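Segregation and condensation protein A (Thermococcus onnurineus, PDB 6IVH) probably serves as the kleisin of an archaeal Smc-based condensin in chromosome organisation and segregation, here represented by its helical N-terminal domain. Local coordinates at residues Ser61-Met66 with Asp108-Ala113; Glu36-Arg41 with Ile57-Ile62. All blocks are in the same frame, centred on the assembly; numbering follows the deposited sequence.

Overall arrangement
Contacts 1 and 2 sit on the same helix, 54-72, which packs against helix 107-120 in contact 1 and against helix 31-47 in contact 2. Their centres are about 10 Å apart, and their segments on this helix overlap at S61 and I62. The two join directly: L63 CD1 comes within 3.6 Å of Y38 CG, and V64 CG2 lies 4.0 Å from I39 CD1. Different sides of the same turns of helix 54-72 meet the two partner helices, L63 serving both with CD2 on L110 and CD1 on Y38. No ligand site is involved; together the contacts tie three helices of this N-terminal kleisin domain into one core.

Contact 1 (Ser61-Met66 with Asp108-Ala113); sequences SILVRM and DDLLDA
L63 and M66 meet L110 and A113 through aliphatic groups alone, so no ring or other flat group of the two segments offers a face or an edge; the nearby aromatic rings come from outside them: Y105 of strand 104-105, touched by M66, L110 and A113, and Y38 of helix 31-47, touched by L63. The leucines approach by single methyls, L63 CD2 lying 4.2 Å from L110 CD2. One helical turn further on in each segment, M66 CE reaches A113 CB at 4.1 Å. Here M66 is modelled as selenomethionine. Its chain runs extended through CG and then bends at the selenium (chi3 66°), which brings CE round to the alanine methyl. The backbones stay well apart, with CA atoms of L63 and L110 9.9 Å from each other, and it is the long side chains that span the distance. Leucine and methionine suit this buried place because they fill it without needing polar partners, while A113 offers a small surface to a long, flexible neighbour. I62 continues the interface on L114, A117 and L118. The arrangement is plain apolar helix-helix packing, joining helices 54-72 and 107-120 in the helical N-terminal domain of a ScpA-type kleisin.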
loop_
_atom_site.group_PDB
_atom_site.type_symbol
_atom_site.label_atom_id
_atom_site.label_comp_id
_atom_site.label_asym_id
_atom_site.label_seq_id
_atom_site.Cartn_x
_atom_site.Cartn_y
_atom_site.Cartn_z
ATOM N N SER A 61 -5.310 -5.282 -2.634
ATOM C CA SER A 61 -6.623 -4.979 -3.197
ATOM C C SER A 61 -7.081 -3.582 -2.801
ATOM O O SER A 61 -7.699 -2.871 -3.602
ATOM C CB SER A 61 -7.642 -6.026 -2.745
ATOM O OG SER A 61 -7.198 -7.339 -3.042
ATOM N N ILE A 62 -6.781 -3.170 -1.567
ATOM C CA ILE A 62 -7.161 -1.836 -1.114
ATOM C C ILE A 62 -6.399 -0.768 -1.890
ATOM O O ILE A 62 -6.982 0.228 -2.334
ATOM C CB ILE A 62 -6.933 -1.707 0.402
ATOM C CG1 ILE A 62 -7.771 -2.743 1.156
ATOM C CG2 ILE A 62 -7.258 -0.294 0.870
ATOM C CD1 ILE A 62 -7.508 -2.779 2.648
ATOM N N LEU A 63 -5.089 -0.961 -2.073
ATOM C CA LEU A 63 -4.295 0.014 -2.815
ATOM C C LEU A 63 -4.731 0.104 -4.270
ATOM O O LEU A 63 -4.650 1.181 -4.874
ATOM C CB LEU A 63 -2.810 -0.338 -2.728
ATOM C CG LEU A 63 -2.173 -0.178 -1.349
ATOM C CD1 LEU A 63 -0.700 -0.559 -1.387
ATOM C CD2 LEU A 63 -2.350 1.247 -0.851
ATOM N N VAL A 64 -5.190 -1.006 -4.853
ATOM C CA VAL A 64 -5.688 -0.961 -6.223
ATOM C C VAL A 64 -6.947 -0.107 -6.302
ATOM O O VAL A 64 -7.116 0.690 -7.234
ATOM C CB VAL A 64 -5.929 -2.386 -6.754
ATOM C CG1 VAL A 64 -6.665 -2.339 -8.085
ATOM C CG2 VAL A 64 -4.607 -3.118 -6.913
ATOM N N ARG A 65 -7.845 -0.246 -5.322
ATOM C CA ARG A 65 -9.041 0.590 -5.301
ATOM C C ARG A 65 -8.691 2.051 -5.053
ATOM O O ARG A 65 -9.254 2.947 -5.693
ATOM C CB ARG A 65 -10.021 0.090 -4.241
ATOM C CG ARG A 65 -11.197 1.033 -4.013
ATOM C CD ARG A 65 -12.111 0.545 -2.902
ATOM N NE ARG A 65 -11.394 0.352 -1.643
ATOM C CZ ARG A 65 -11.134 1.323 -0.773
ATOM N NH1 ARG A 65 -11.523 2.565 -1.023
ATOM N NH2 ARG A 65 -10.478 1.050 0.348
HETATM N N MSE A 66 -7.764 2.311 -4.136
HETATM C CA MSE A 66 -7.392 3.681 -3.803
HETATM C C MSE A 66 -6.716 4.380 -4.978
HETATM O O MSE A 66 -6.793 5.603 -5.106
HETATM C CB MSE A 66 -6.479 3.706 -2.576
HETATM C CG MSE A 66 -7.173 3.270 -1.298
HETATM SE SE MSE A 66 -5.989 3.258 0.244
HETATM C CE MSE A 66 -5.647 5.172 0.361
ATOM N N ASP A 108 2.358 8.698 7.197
ATOM C CA ASP A 108 1.489 8.447 8.342
ATOM C C ASP A 108 0.018 8.485 7.948
ATOM O O ASP A 108 -0.787 7.724 8.497
ATOM C CB ASP A 108 1.769 9.459 9.455
ATOM C CG ASP A 108 3.180 9.350 10.003
ATOM O OD1 ASP A 108 3.464 8.376 10.734
ATOM O OD2 ASP A 108 4.006 10.240 9.708
ATOM N N ASP A 109 -0.352 9.352 7.001
ATOM C CA ASP A 109 -1.740 9.403 6.550
ATOM C C ASP A 109 -2.126 8.136 5.797
ATOM O O ASP A 109 -3.213 7.585 6.014
ATOM C CB ASP A 109 -1.970 10.638 5.676
ATOM C CG ASP A 109 -2.201 11.895 6.491
ATOM O OD1 ASP A 109 -2.851 11.805 7.555
ATOM O OD2 ASP A 109 -1.739 12.976 6.066
ATOM N N LEU A 110 -1.250 7.658 4.906
ATOM C CA LEU A 110 -1.532 6.423 4.179
ATOM C C LEU A 110 -1.589 5.235 5.133
ATOM O O LEU A 110 -2.440 4.349 4.982
ATOM C CB LEU A 110 -0.476 6.205 3.091
ATOM C CG LEU A 110 -0.816 5.380 1.843
ATOM C CD1 LEU A 110 0.262 5.550 0.792
ATOM C CD2 LEU A 110 -0.988 3.907 2.146
ATOM N N LEU A 111 -0.693 5.207 6.123
ATOM C CA LEU A 111 -0.712 4.154 7.133
ATOM C C LEU A 111 -2.056 4.104 7.849
ATOM O O LEU A 111 -2.621 3.022 8.053
ATOM C CB LEU A 111 0.430 4.382 8.128
ATOM C CG LEU A 111 1.739 3.605 7.980
ATOM C CD1 LEU A 111 1.650 2.209 8.546
ATOM C CD2 LEU A 111 2.152 3.541 6.521
ATOM N N ASP A 112 -2.590 5.267 8.233
ATOM C CA ASP A 112 -3.900 5.309 8.878
ATOM C C ASP A 112 -5.011 4.955 7.898
ATOM O O ASP A 112 -5.941 4.218 8.246
ATOM C CB ASP A 112 -4.145 6.691 9.488
ATOM C CG ASP A 112 -3.533 6.839 10.870
ATOM O OD1 ASP A 112 -2.358 7.257 10.963
ATOM O OD2 ASP A 112 -4.228 6.538 11.864
ATOM N N ALA A 113 -4.930 5.466 6.666
ATOM C CA ALA A 113 -5.962 5.178 5.675
ATOM C C ALA A 113 -5.999 3.695 5.325
ATOM O O ALA A 113 -7.081 3.112 5.175
ATOM C CB ALA A 113 -5.735 6.020 4.420
#

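Contact 2 (Glu36-Arg41 with Ile57-Ile62); sequences EKYIER and ILAASI
Y38 faces A59 and A60 from one helical turn to another, the CA atoms of Y38 and A60 being 7.2 Å apart, and both segments keep ordinary helix bonds, such as E40 N to E36 O and I62 N to L58 O. The tyrosine carries the contact almost alone. Its CG stands anti to the backbone N (chi1 -180°), which carries the ring away from its own backbone and over to A59 and A60. The ring comes obliquely to the alanines: CE1 of Y38 is 3.8 Å from the backbone N of A60 and 3.9 Å from CB of the same residue. Farther along, Y38 OH passes 3.5 Å from A59 CB and reaches the carbonyl oxygen of A56, with which it forms a hydrogen bond. Thus the ring packs obliquely against the alanines and is tied at its polar end, which gives the hydroxyl of this buried residue a partner. Alanine suits A59 and A60, since a methyl lets a broad ring come close to the helix backbone. A leucine in place of Y38 would probably leave the A56 carbonyl without this hydroxyl and open a gap beside A59. Beyond the pair, P11 and I14 of helix 11-20 also touch the tyrosine, while I62 turns to helix 107-120, so Y38 is packed between helices 11-20 and 54-72.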
loop_
_atom_site.group_PDB
_atom_site.type_symbol
_atom_site.label_atom_id
_atom_site.label_comp_id
_atom_site.label_asym_id
_atom_site.label_seq_id
_atom_site.Cartn_x
_atom_site.Cartn_y
_atom_site.Cartn_z
ATOM N N GLU A 36 1.556 -0.085 -7.637
ATOM C CA GLU A 36 2.286 -1.105 -8.382
ATOM C C GLU A 36 3.654 -1.381 -7.768
ATOM O O GLU A 36 4.151 -2.508 -7.859
ATOM C CB GLU A 36 2.422 -0.704 -9.853
ATOM C CG GLU A 36 2.915 -1.830 -10.772
ATOM C CD GLU A 36 1.987 -3.041 -10.797
ATOM O OE1 GLU A 36 0.792 -2.888 -10.469
ATOM O OE2 GLU A 36 2.458 -4.142 -11.153
ATOM N N LYS A 37 4.274 -0.378 -7.139
ATOM C CA LYS A 37 5.513 -0.630 -6.404
ATOM C C LYS A 37 5.274 -1.605 -5.257
ATOM O O LYS A 37 6.112 -2.473 -4.982
ATOM C CB LYS A 37 6.096 0.682 -5.878
ATOM C CG LYS A 37 6.498 1.676 -6.957
ATOM C CD LYS A 37 7.190 2.887 -6.347
ATOM C CE LYS A 37 7.542 3.924 -7.403
ATOM N NZ LYS A 37 6.338 4.648 -7.891
ATOM N N TYR A 38 4.131 -1.477 -4.578
ATOM C CA TYR A 38 3.765 -2.438 -3.545
ATOM C C TYR A 38 3.570 -3.828 -4.135
ATOM O O TYR A 38 4.028 -4.826 -3.565
ATOM C CB TYR A 38 2.494 -1.975 -2.830
ATOM C CG TYR A 38 2.019 -2.898 -1.729
ATOM C CD1 TYR A 38 1.158 -3.956 -2.000
ATOM C CD2 TYR A 38 2.421 -2.703 -0.415
ATOM C CE1 TYR A 38 0.721 -4.797 -0.993
ATOM C CE2 TYR A 38 1.992 -3.537 0.596
ATOM C CZ TYR A 38 1.141 -4.582 0.303
ATOM O OH TYR A 38 0.712 -5.414 1.312
ATOM N N ILE A 39 2.885 -3.914 -5.277
ATOM C CA ILE A 39 2.648 -5.208 -5.908
ATOM C C ILE A 39 3.953 -5.793 -6.436
ATOM O O ILE A 39 4.180 -7.007 -6.356
ATOM C CB ILE A 39 1.592 -5.067 -7.018
ATOM C CG1 ILE A 39 0.231 -4.719 -6.406
ATOM C CG2 ILE A 39 1.514 -6.334 -7.854
ATOM C CD1 ILE A 39 -0.877 -4.551 -7.424
ATOM N N GLU A 40 4.827 -4.943 -6.984
ATOM C CA GLU A 40 6.141 -5.406 -7.419
ATOM C C GLU A 40 6.877 -6.093 -6.279
ATOM O O GLU A 40 7.338 -7.232 -6.418
ATOM C CB GLU A 40 6.970 -4.237 -7.959
ATOM C CG GLU A 40 6.551 -3.731 -9.333
ATOM C CD GLU A 40 7.306 -2.479 -9.749
ATOM O OE1 GLU A 40 8.412 -2.243 -9.215
ATOM O OE2 GLU A 40 6.793 -1.728 -10.607
ATOM N N ARG A 41 6.983 -5.416 -5.133
ATOM C CA ARG A 41 7.678 -5.998 -3.989
ATOM C C ARG A 41 6.938 -7.216 -3.455
ATOM O O ARG A 41 7.567 -8.206 -3.066
ATOM C CB ARG A 41 7.851 -4.949 -2.890
ATOM C CG ARG A 41 8.486 -5.482 -1.621
ATOM C CD ARG A 41 9.954 -5.818 -1.843
ATOM N NE ARG A 41 10.649 -6.048 -0.582
ATOM C CZ ARG A 41 11.872 -6.557 -0.481
ATOM N NH1 ARG A 41 12.546 -6.895 -1.573
ATOM N NH2 ARG A 41 12.419 -6.732 0.713
ATOM N N ILE A 57 -1.738 -9.300 1.714
ATOM C CA ILE A 57 -2.457 -9.647 0.494
ATOM C C ILE A 57 -3.683 -8.758 0.332
ATOM O O ILE A 57 -3.953 -8.242 -0.759
ATOM C CB ILE A 57 -2.834 -11.140 0.505
ATOM C CG1 ILE A 57 -1.576 -12.014 0.494
ATOM C CG2 ILE A 57 -3.734 -11.474 -0.668
ATOM C CD1 ILE A 57 -1.859 -13.496 0.628
ATOM N N LEU A 58 -4.436 -8.556 1.416
ATOM C CA LEU A 58 -5.622 -7.706 1.360
ATOM C C LEU A 58 -5.262 -6.249 1.092
ATOM O O LEU A 58 -6.026 -5.536 0.430
ATOM C CB LEU A 58 -6.411 -7.828 2.664
ATOM C CG LEU A 58 -7.611 -6.901 2.863
ATOM C CD1 LEU A 58 -8.651 -7.119 1.776
ATOM C CD2 LEU A 58 -8.218 -7.112 4.239
ATOM N N ALA A 59 -4.110 -5.791 1.592
ATOM C CA ALA A 59 -3.706 -4.407 1.372
ATOM C C ALA A 59 -3.486 -4.112 -0.105
ATOM O O ALA A 59 -3.670 -2.971 -0.545
ATOM C CB ALA A 59 -2.442 -4.097 2.174
ATOM N N ALA A 60 -3.090 -5.120 -0.885
ATOM C CA ALA A 60 -2.915 -4.922 -2.321
ATOM C C ALA A 60 -4.236 -4.567 -2.990
ATOM O O ALA A 60 -4.298 -3.655 -3.822
ATOM C CB ALA A 60 -2.308 -6.175 -2.953
ATOM N N SER A 61 -5.310 -5.282 -2.634
ATOM C CA SER A 61 -6.623 -4.979 -3.197
ATOM C C SER A 61 -7.081 -3.582 -2.801
ATOM O O SER A 61 -7.699 -2.871 -3.602
ATOM C CB SER A 61 -7.642 -6.026 -2.745
ATOM O OG SER A 61 -7.198 -7.339 -3.042
ATOM N N ILE A 62 -6.781 -3.170 -1.567
ATOM C CA ILE A 62 -7.161 -1.836 -1.114
ATOM C C ILE A 62 -6.399 -0.768 -1.890
ATOM O O ILE A 62 -6.982 0.228 -2.334
ATOM C CB ILE A 62 -6.933 -1.707 0.402
ATOM C CG1 ILE A 62 -7.771 -2.743 1.156
ATOM C CG2 ILE A 62 -7.258 -0.294 0.870
ATOM C CD1 ILE A 62 -7.508 -2.779 2.648
#